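Local atomic coordinates of flagellar brake protein YcgR (Klebsiella pneumoniae, PDB entry 5KEC), a protein that binds the second messenger c-di-GMP and, as a transcriptional activator, probably switches on type 3 fimbriae genes in biofilm formation. Residues N186-T191 with Y202-C207; D122-G127 with L136-D141; H129-N134 with L156-H161. One frame throughout, in Å; residues are numbered along the deposited sequence.

Contact 1 (N186-T191 with Y202-C207)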
loop_
_atom_site.group_PDB
_atom_site.type_symbol
_atom_site.label_atom_id
_atom_site.label_comp_id
_atom_site.label_asym_id
_atom_site.label_seq_id
_atom_site.Cartn_x
_atom_site.Cartn_y
_atom_site.Cartn_z
ATOM N N ASN B 186 -4.563 -9.525 6.100
ATOM C CA ASN B 186 -5.952 -9.646 6.519
ATOM C C ASN B 186 -6.606 -10.918 5.994
ATOM O O ASN B 186 -6.448 -11.270 4.830
ATOM C CB ASN B 186 -6.743 -8.424 6.050
ATOM C CG ASN B 186 -7.757 -7.959 7.071
ATOM O OD1 ASN B 186 -7.418 -7.251 8.021
ATOM N ND2 ASN B 186 -9.012 -8.346 6.877
ATOM N N VAL B 187 -7.337 -11.608 6.859
ATOM C CA VAL B 187 -8.081 -12.780 6.430
ATOM C C VAL B 187 -9.560 -12.606 6.766
ATOM O O VAL B 187 -9.915 -12.333 7.917
ATOM C CB VAL B 187 -7.548 -14.071 7.094
ATOM C CG1 VAL B 187 -8.304 -15.287 6.574
ATOM C CG2 VAL B 187 -6.044 -14.225 6.848
ATOM N N ILE B 188 -10.415 -12.746 5.757
ATOM C CA ILE B 188 -11.859 -12.760 5.970
ATOM C C ILE B 188 -12.495 -13.995 5.349
ATOM O O ILE B 188 -11.912 -14.632 4.468
ATOM C CB ILE B 188 -12.561 -11.499 5.411
ATOM C CG1 ILE B 188 -12.484 -11.453 3.883
ATOM C CG2 ILE B 188 -11.991 -10.235 6.034
ATOM C CD1 ILE B 188 -13.132 -10.209 3.270
ATOM N N VAL B 189 -13.693 -14.327 5.818
ATOM C CA VAL B 189 -14.449 -15.447 5.282
ATOM C C VAL B 189 -15.688 -14.916 4.589
ATOM O O VAL B 189 -16.554 -14.315 5.229
ATOM C CB VAL B 189 -14.922 -16.405 6.389
ATOM C CG1 VAL B 189 -15.319 -17.753 5.787
ATOM C CG2 VAL B 189 -13.845 -16.574 7.444
ATOM N N ILE B 190 -15.773 -15.147 3.285
ATOM C CA ILE B 190 -16.915 -14.716 2.499
ATOM C C ILE B 190 -17.838 -15.898 2.252
ATOM O O ILE B 190 -17.416 -16.924 1.723
ATOM C CB ILE B 190 -16.458 -14.124 1.157
ATOM C CG1 ILE B 190 -15.614 -12.871 1.400
ATOM C CG2 ILE B 190 -17.653 -13.811 0.276
ATOM C CD1 ILE B 190 -14.988 -12.291 0.146
ATOM N N THR B 191 -19.099 -15.762 2.644
ATOM C CA THR B 191 -20.056 -16.844 2.466
ATOM C C THR B 191 -21.139 -16.455 1.463
ATOM O O THR B 191 -21.760 -15.397 1.585
ATOM C CB THR B 191 -20.697 -17.257 3.810
ATOM O OG1 THR B 191 -19.675 -17.708 4.708
ATOM C CG2 THR B 191 -21.704 -18.376 3.606
ATOM N N TYR B 202 -15.633 -18.963 1.381
ATOM C CA TYR B 202 -14.326 -18.783 0.772
ATOM C C TYR B 202 -13.482 -17.912 1.677
ATOM O O TYR B 202 -13.963 -16.909 2.204
ATOM C CB TYR B 202 -14.466 -18.130 -0.601
ATOM C CG TYR B 202 -15.395 -18.883 -1.519
ATOM C CD1 TYR B 202 -14.908 -19.840 -2.397
ATOM C CD2 TYR B 202 -16.766 -18.652 -1.493
ATOM C CE1 TYR B 202 -15.756 -20.541 -3.232
ATOM C CE2 TYR B 202 -17.623 -19.342 -2.324
ATOM C CZ TYR B 202 -17.113 -20.286 -3.194
ATOM O OH TYR B 202 -17.963 -20.979 -4.024
ATOM N N TYR B 203 -12.226 -18.295 1.862
ATOM C CA TYR B 203 -11.321 -17.490 2.661
ATOM C C TYR B 203 -10.498 -16.575 1.764
ATOM O O TYR B 203 -9.862 -17.030 0.809
ATOM C CB TYR B 203 -10.409 -18.381 3.507
ATOM C CG TYR B 203 -11.152 -19.178 4.545
ATOM C CD1 TYR B 203 -11.234 -18.734 5.855
ATOM C CD2 TYR B 203 -11.790 -20.366 4.214
ATOM C CE1 TYR B 203 -11.923 -19.456 6.811
ATOM C CE2 TYR B 203 -12.480 -21.096 5.166
ATOM C CZ TYR B 203 -12.543 -20.632 6.461
ATOM O OH TYR B 203 -13.229 -21.350 7.415
ATOM N N GLN B 204 -10.534 -15.282 2.064
ATOM C CA GLN B 204 -9.765 -14.304 1.317
ATOM C C GLN B 204 -8.616 -13.796 2.174
ATOM O O GLN B 204 -8.830 -13.206 3.232
ATOM C CB GLN B 204 -10.647 -13.140 0.867
ATOM C CG GLN B 204 -9.877 -12.023 0.173
ATOM C CD GLN B 204 -10.778 -10.935 -0.367
ATOM O OE1 GLN B 204 -11.420 -11.107 -1.398
ATOM N NE2 GLN B 204 -10.831 -9.802 0.332
ATOM N N ILE B 205 -7.393 -14.056 1.720
ATOM C CA ILE B 205 -6.208 -13.596 2.421
ATOM C C ILE B 205 -5.576 -12.460 1.640
ATOM O O ILE B 205 -5.146 -12.642 0.501
ATOM C CB ILE B 205 -5.189 -14.731 2.628
ATOM C CG1 ILE B 205 -5.824 -15.870 3.429
ATOM C CG2 ILE B 205 -3.956 -14.209 3.341
ATOM C CD1 ILE B 205 -6.297 -17.025 2.585
ATOM N N SER B 206 -5.553 -11.278 2.249
ATOM C CA SER B 206 -4.987 -10.104 1.608
ATOM C C SER B 206 -3.524 -10.033 1.962
ATOM O O SER B 206 -3.154 -10.131 3.132
ATOM C CB SER B 206 -5.711 -8.829 2.051
ATOM O OG SER B 206 -7.044 -8.830 1.571
ATOM N N CYS B 207 -2.688 -9.875 0.946
ATOM C CA CYS B 207 -1.249 -9.934 1.147
ATOM C C CYS B 207 -0.541 -8.718 0.588
ATOM O O CYS B 207 -1.035 -8.050 -0.319
ATOM C CB CYS B 207 -0.687 -11.206 0.514
ATOM S SG CYS B 207 -1.263 -12.723 1.325
#
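Gln204 and Ile188 face each other as a hydrogen-bonded antiparallel pair, and the glutamine is the side chain to follow outward. Its CB rests against Ile188 CG1 at 3.9 Å. CG is anti to the backbone N (chi1 175°) and the chain runs extended to CD alongside Ile188, both side chains pointing the same way. At the tip the two amide atoms part: NE2 lies 3.8 Å from Ile188 CD1, while OE1 is turned to Ile190 CD1 at 4.1 Å. Both isoleucine tips touch the amide from the partner strand.

On the other face, Val189 and Tyr203 run side by side. Val189 CG1 sits over one face of the Tyr203 ring, 4.1 Å from its centroid, in a CH-pi contact, and CG2 closes on the ring carbon CE1 at 3.5 Å. Further along, Val187 CG2 packs on Ile205 CG1.

Between these two layers of side chains, the backbones of 186-191 and 202-207 pair as the two arms of a beta hairpin. Ile190 and Tyr202 bond reciprocally, each N to the other's O; Ser206 N to Asn186 O is short and straight (2.7 Å, 171°), whereas the return bond from Asn186 N to Ser206 O is weak. Between these rungs the CA-H groups of Val187 and Val189 lean on Gln204 O and Tyr202 O.

Asn186, Gln204 and Ser206, all c-di-GMP-binding residues, share one face. The ladder sets polar groups there in register, and the Gln204 amide touches aliphatic carbons and makes no hydrogen bond to strand 186-191, consistent with its use in ligand binding.

Contact 2 (D122-G127 with L136-D141)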
loop_
_atom_site.group_PDB
_atom_site.type_symbol
_atom_site.label_atom_id
_atom_site.label_comp_id
_atom_site.label_asym_id
_atom_site.label_seq_id
_atom_site.Cartn_x
_atom_site.Cartn_y
_atom_site.Cartn_z
ATOM N N ASP B 122 -6.394 -16.762 -15.226
ATOM C CA ASP B 122 -6.154 -17.970 -14.442
ATOM C C ASP B 122 -4.872 -17.826 -13.622
ATOM O O ASP B 122 -3.877 -18.480 -13.908
ATOM C CB ASP B 122 -6.002 -19.168 -15.384
ATOM C CG ASP B 122 -7.071 -20.224 -15.174
ATOM O OD1 ASP B 122 -8.049 -19.962 -14.442
ATOM O OD2 ASP B 122 -6.934 -21.320 -15.759
ATOM N N PHE B 123 -4.894 -16.964 -12.613
ATOM C CA PHE B 123 -3.707 -16.714 -11.808
ATOM C C PHE B 123 -3.820 -17.463 -10.491
ATOM O O PHE B 123 -4.879 -17.475 -9.872
ATOM C CB PHE B 123 -3.546 -15.216 -11.532
ATOM C CG PHE B 123 -3.284 -14.382 -12.764
ATOM C CD1 PHE B 123 -2.888 -14.968 -13.955
ATOM C CD2 PHE B 123 -3.429 -13.003 -12.718
ATOM C CE1 PHE B 123 -2.634 -14.193 -15.080
ATOM C CE2 PHE B 123 -3.184 -12.220 -13.837
ATOM C CZ PHE B 123 -2.783 -12.815 -15.021
ATOM N N TYR B 124 -2.725 -18.085 -10.064
ATOM C CA TYR B 124 -2.717 -18.841 -8.814
ATOM C C TYR B 124 -1.448 -18.521 -8.034
ATOM O O TYR B 124 -0.504 -17.940 -8.579
ATOM C CB TYR B 124 -2.793 -20.353 -9.088
ATOM C CG TYR B 124 -4.078 -20.816 -9.741
ATOM C CD1 TYR B 124 -5.159 -21.233 -8.974
ATOM C CD2 TYR B 124 -4.210 -20.841 -11.129
ATOM C CE1 TYR B 124 -6.340 -21.657 -9.568
ATOM C CE2 TYR B 124 -5.386 -21.262 -11.732
ATOM C CZ TYR B 124 -6.448 -21.668 -10.947
ATOM O OH TYR B 124 -7.620 -22.093 -11.537
ATOM N N CYS B 125 -1.437 -18.880 -6.756
ATOM C CA CYS B 125 -0.231 -18.774 -5.942
ATOM C C CYS B 125 0.019 -20.105 -5.249
ATOM O O CYS B 125 -0.849 -20.614 -4.529
ATOM C CB CYS B 125 -0.370 -17.671 -4.899
ATOM S SG CYS B 125 1.015 -17.588 -3.742
ATOM N N ARG B 126 1.200 -20.674 -5.466
ATOM C CA ARG B 126 1.514 -21.968 -4.883
ATOM C C ARG B 126 2.785 -21.850 -4.067
ATOM O O ARG B 126 3.530 -20.884 -4.206
ATOM C CB ARG B 126 1.692 -23.031 -5.972
ATOM C CG ARG B 126 3.086 -23.052 -6.575
ATOM C CD ARG B 126 3.173 -24.025 -7.739
ATOM N NE ARG B 126 4.189 -23.615 -8.706
ATOM C CZ ARG B 126 5.409 -24.133 -8.777
ATOM N NH1 ARG B 126 5.771 -25.095 -7.939
ATOM N NH2 ARG B 126 6.268 -23.693 -9.690
ATOM N N GLY B 127 3.030 -22.843 -3.222
ATOM C CA GLY B 127 4.174 -22.824 -2.331
ATOM C C GLY B 127 4.005 -23.843 -1.222
ATOM O O GLY B 127 3.077 -24.652 -1.245
ATOM N N LEU B 136 -2.174 -23.820 -2.097
ATOM C CA LEU B 136 -2.539 -23.275 -3.392
ATOM C C LEU B 136 -3.606 -22.223 -3.164
ATOM O O LEU B 136 -4.535 -22.445 -2.388
ATOM C CB LEU B 136 -3.077 -24.381 -4.302
ATOM C CG LEU B 136 -3.590 -23.900 -5.657
ATOM C CD1 LEU B 136 -2.492 -23.176 -6.404
ATOM C CD2 LEU B 136 -4.121 -25.074 -6.470
ATOM N N PHE B 137 -3.468 -21.075 -3.819
ATOM C CA PHE B 137 -4.471 -20.024 -3.713
ATOM C C PHE B 137 -4.871 -19.512 -5.088
ATOM O O PHE B 137 -4.037 -19.431 -5.989
ATOM C CB PHE B 137 -3.934 -18.844 -2.900
ATOM C CG PHE B 137 -3.639 -19.163 -1.456
ATOM C CD1 PHE B 137 -4.659 -19.227 -0.525
ATOM C CD2 PHE B 137 -2.333 -19.348 -1.025
ATOM C CE1 PHE B 137 -4.387 -19.503 0.804
ATOM C CE2 PHE B 137 -2.055 -19.617 0.301
ATOM C CZ PHE B 137 -3.083 -19.698 1.216
ATOM N N ASP B 138 -6.148 -19.169 -5.249
ATOM C CA ASP B 138 -6.573 -18.377 -6.392
ATOM C C ASP B 138 -6.162 -16.938 -6.143
ATOM O O ASP B 138 -6.414 -16.390 -5.068
ATOM C CB ASP B 138 -8.092 -18.438 -6.568
ATOM C CG ASP B 138 -8.554 -19.712 -7.244
ATOM O OD1 ASP B 138 -7.855 -20.744 -7.129
ATOM O OD2 ASP B 138 -9.622 -19.681 -7.890
ATOM N N ILE B 139 -5.526 -16.318 -7.128
ATOM C CA ILE B 139 -5.241 -14.889 -7.045
ATOM C C ILE B 139 -6.464 -14.142 -7.573
ATOM O O ILE B 139 -6.687 -14.082 -8.784
ATOM C CB ILE B 139 -3.991 -14.520 -7.855
ATOM C CG1 ILE B 139 -2.775 -15.248 -7.290
ATOM C CG2 ILE B 139 -3.763 -13.000 -7.846
ATOM C CD1 ILE B 139 -1.483 -14.908 -7.992
ATOM N N LYS B 140 -7.268 -13.595 -6.664
ATOM C CA LYS B 140 -8.563 -13.035 -7.048
ATOM C C LYS B 140 -8.432 -11.615 -7.574
ATOM O O LYS B 140 -9.066 -11.246 -8.565
ATOM C CB LYS B 140 -9.547 -13.073 -5.873
ATOM C CG LYS B 140 -9.879 -14.469 -5.390
ATOM C CD LYS B 140 -10.383 -15.344 -6.525
ATOM C CE LYS B 140 -11.754 -14.899 -7.021
ATOM N NZ LYS B 140 -12.261 -15.795 -8.101
ATOM N N ASP B 141 -7.628 -10.808 -6.900
ATOM C CA ASP B 141 -7.335 -9.474 -7.400
ATOM C C ASP B 141 -5.885 -9.125 -7.131
ATOM O O ASP B 141 -5.181 -9.846 -6.421
ATOM C CB ASP B 141 -8.284 -8.425 -6.810
ATOM C CG ASP B 141 -8.204 -8.346 -5.306
ATOM O OD1 ASP B 141 -7.099 -8.542 -4.758
ATOM O OD2 ASP B 141 -9.250 -8.080 -4.673
#
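The Tyr124 ring and the Asp138 carboxylate are the flat groups that meet here, lying side by side with their planes 87° apart. Asp138 OD1 approaches the ring obliquely and comes within 3.0 Å of Tyr124 CE1. Phe137 O lies at the ring's edge, near its plane, and Leu136 CD1 comes in at a slant, 3.9 Å from Tyr124 CB. Leu136 CG, anti to the backbone N (chi1 176°), carries the branch toward the partner strand, and chi2 turns CD1 onto the tyrosine. The Phe137 ring meets Cys125 O obliquely.

The other flank is apolar. Ile139 CB packs against Phe123 CB at 3.8 Å, and the side chain then extends along the neighbouring chain until CD1 stands 3.2 Å from Tyr124 O. Phe123's ring turns away from this strand toward Leu172, Ala173 and Tyr175.

Backbone bonds tie 122-127 to 136-141. Cys125 N to Phe137 O and Phe137 N to Cys125 O, both 2.8 Å, make a hydrogen-bonded antiparallel pair. The third, Ile139 N to Phe123 O, is 3.0 Å long, its donor standing 44° out of the carbonyl plane.

This hairpin belongs to the curled antiparallel sheet of the C-terminal half, a barrel-like architecture consistent with a PilZ domain. Strand 136-141 runs on to Asp141, which binds c-di-GMP and is salt-bridged to Arg116. Cys125, Phe137 and Ile139 are buried, the Tyr124-Asp138 face partly exposed. The chemistry thus splits the ladder: apolar packing inward, and outward a carboxylate oxygen set obliquely against the tyrosine, probably mildly favourable electrostatically.

Contact 3 (H129-N134 with L156-H161)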
loop_
_atom_site.group_PDB
_atom_site.type_symbol
_atom_site.label_atom_id
_atom_site.label_comp_id
_atom_site.label_asym_id
_atom_site.label_seq_id
_atom_site.Cartn_x
_atom_site.Cartn_y
_atom_site.Cartn_z
ATOM N N HIS B 129 4.073 -24.243 3.142
ATOM C CA HIS B 129 4.150 -23.596 4.442
ATOM C C HIS B 129 5.444 -24.017 5.136
ATOM O O HIS B 129 6.218 -24.817 4.600
ATOM C CB HIS B 129 2.923 -23.941 5.289
ATOM C CG HIS B 129 1.659 -23.274 4.822
ATOM N ND1 HIS B 129 1.539 -21.908 4.710
ATOM C CD2 HIS B 129 0.468 -23.790 4.438
ATOM C CE1 HIS B 129 0.326 -21.607 4.276
ATOM N NE2 HIS B 129 -0.344 -22.731 4.103
ATOM N N LYS B 130 5.683 -23.463 6.318
ATOM C CA LYS B 130 6.911 -23.712 7.058
ATOM C C LYS B 130 7.114 -25.195 7.363
ATOM O O LYS B 130 8.251 -25.664 7.443
ATOM C CB LYS B 130 6.921 -22.908 8.361
ATOM C CG LYS B 130 6.768 -21.405 8.176
ATOM C CD LYS B 130 6.954 -20.672 9.501
ATOM C CE LYS B 130 7.130 -19.172 9.292
ATOM N NZ LYS B 130 7.553 -18.469 10.540
ATOM N N ASN B 131 6.018 -25.925 7.541
ATOM C CA ASN B 131 6.097 -27.346 7.859
ATOM C C ASN B 131 6.145 -28.232 6.615
ATOM O O ASN B 131 6.014 -29.453 6.709
ATOM C CB ASN B 131 4.911 -27.761 8.724
ATOM C CG ASN B 131 3.592 -27.601 8.002
ATOM O OD1 ASN B 131 3.558 -27.161 6.849
ATOM N ND2 ASN B 131 2.497 -27.963 8.664
ATOM N N GLY B 132 6.309 -27.619 5.449
ATOM C CA GLY B 132 6.439 -28.378 4.218
ATOM C C GLY B 132 5.123 -28.700 3.531
ATOM O O GLY B 132 5.109 -29.266 2.437
ATOM N N GLU B 133 4.012 -28.337 4.165
ATOM C CA GLU B 133 2.701 -28.592 3.575
ATOM C C GLU B 133 2.462 -27.699 2.359
ATOM O O GLU B 133 2.726 -26.502 2.404
ATOM C CB GLU B 133 1.597 -28.382 4.607
ATOM C CG GLU B 133 0.200 -28.580 4.057
ATOM C CD GLU B 133 -0.841 -28.654 5.152
ATOM O OE1 GLU B 133 -0.734 -29.551 6.014
ATOM O OE2 GLU B 133 -1.761 -27.810 5.158
ATOM N N ASN B 134 1.981 -28.298 1.273
ATOM C CA ASN B 134 1.659 -27.559 0.054
ATOM C C ASN B 134 0.428 -26.672 0.241
ATOM O O ASN B 134 -0.551 -27.081 0.865
ATOM C CB ASN B 134 1.403 -28.531 -1.105
ATOM C CG ASN B 134 2.671 -29.214 -1.595
ATOM O OD1 ASN B 134 3.724 -28.588 -1.699
ATOM N ND2 ASN B 134 2.570 -30.505 -1.904
ATOM N N LEU B 156 -4.906 -22.046 8.576
ATOM C CA LEU B 156 -5.015 -20.759 9.256
ATOM C C LEU B 156 -3.831 -20.370 10.138
ATOM O O LEU B 156 -3.506 -19.187 10.258
ATOM C CB LEU B 156 -6.328 -20.680 10.039
ATOM C CG LEU B 156 -7.563 -20.541 9.149
ATOM C CD1 LEU B 156 -8.842 -20.584 9.979
ATOM C CD2 LEU B 156 -7.484 -19.255 8.348
ATOM N N LYS B 157 -3.183 -21.351 10.756
ATOM C CA LYS B 157 -2.103 -21.034 11.677
ATOM C C LYS B 157 -0.897 -20.402 10.975
ATOM O O LYS B 157 -0.050 -19.789 11.618
ATOM C CB LYS B 157 -1.686 -22.266 12.475
ATOM C CG LYS B 157 -1.022 -23.355 11.664
ATOM C CD LYS B 157 -0.690 -24.531 12.559
ATOM C CE LYS B 157 0.035 -25.626 11.800
ATOM N NZ LYS B 157 0.458 -26.721 12.724
ATOM N N PHE B 158 -0.826 -20.537 9.655
ATOM C CA PHE B 158 0.271 -19.933 8.899
ATOM C C PHE B 158 -0.138 -18.616 8.262
ATOM O O PHE B 158 0.631 -18.011 7.510
ATOM C CB PHE B 158 0.775 -20.893 7.830
ATOM C CG PHE B 158 1.437 -22.110 8.391
ATOM C CD1 PHE B 158 0.824 -23.347 8.314
ATOM C CD2 PHE B 158 2.664 -22.010 9.021
ATOM C CE1 PHE B 158 1.436 -24.469 8.844
ATOM C CE2 PHE B 158 3.273 -23.127 9.551
ATOM C CZ PHE B 158 2.659 -24.356 9.462
ATOM N N LEU B 159 -1.354 -18.179 8.575
ATOM C CA LEU B 159 -1.937 -17.012 7.938
ATOM C C LEU B 159 -2.335 -15.946 8.950
ATOM O O LEU B 159 -3.279 -15.191 8.727
ATOM C CB LEU B 159 -3.157 -17.430 7.118
ATOM C CG LEU B 159 -2.896 -18.528 6.088
ATOM C CD1 LEU B 159 -4.182 -18.950 5.397
ATOM C CD2 LEU B 159 -1.867 -18.059 5.070
ATOM N N SER B 160 -1.616 -15.881 10.064
ATOM C CA SER B 160 -1.895 -14.859 11.065
ATOM C C SER B 160 -1.391 -13.506 10.581
ATOM O O SER B 160 -0.570 -13.434 9.670
ATOM C CB SER B 160 -1.251 -15.223 12.404
ATOM O OG SER B 160 0.157 -15.069 12.361
ATOM N N HIS B 161 -1.874 -12.433 11.193
ATOM C CA HIS B 161 -1.484 -11.095 10.774
ATOM C C HIS B 161 0.038 -10.926 10.753
ATOM O O HIS B 161 0.735 -11.323 11.686
ATOM C CB HIS B 161 -2.135 -10.039 11.665
ATOM C CG HIS B 161 -1.725 -8.639 11.334
ATOM N ND1 HIS B 161 -2.284 -7.926 10.294
ATOM C CD2 HIS B 161 -0.800 -7.825 11.893
ATOM C CE1 HIS B 161 -1.726 -6.731 10.234
ATOM N NE2 HIS B 161 -0.821 -6.643 11.192
#
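The tight turn that joins strands 124-128 and 134-142 receives the Phe158 ring of a short 3-10 segment from the loop before strand 164-171. Phe158 and His129 lie nearly parallel, planes at 11°, but slid apart so that their rings barely overlap, with centroids 4.7 Å from each other. What fills the offset is aliphatic: His129 CB stands over one face of the phenylalanine, 3.8 Å from its centroid in a CH-pi contact, and Phe158 CB in return lies over the imidazole, 3.4 Å from ND1. Lys157 CG covers the opposite face of the Phe158 ring.

The turn itself is a type I beta turn from His129 to Gly132, closed by Gly132 N to His129 O. Overlapping its end, Asn131 forms an Asx turn, OD1 accepting from Glu133 N at 3.0 Å. With CG placed between the backbone N and the carbonyl carbon (chi1 64°), its amide also reaches the Phe158 edge, where ND2 is 3.7 Å from CE1, the amide plane inclined 59° to the ring. Lys130 contributes its CB, 3.8 Å from Phe158 CE2, and its extended chain then leads away. Leu159 CD2 meets His129 CE1 obliquely.

Overall arrangement
All three contacts belong to the C-terminal half of the chain. Contacts 1 and 2 are two hairpins of the same curled sheet, centres 13 Å apart, and meet where Ile205 CD1 packs on Phe137 CE1 at 3.6 Å. The centre of contact 3 is about 15 Å from the centres of both: its turn connects the two strands of contact 2, while Leu159 reaches contact 1, its O 3.5 Å from Val187 CG2. The c-di-GMP-binding residues of contacts 1 and 2 also lie close together: the side chains of Gln204 and Asp141 are about 5 Å apart. No ligand is bound in this apo chain.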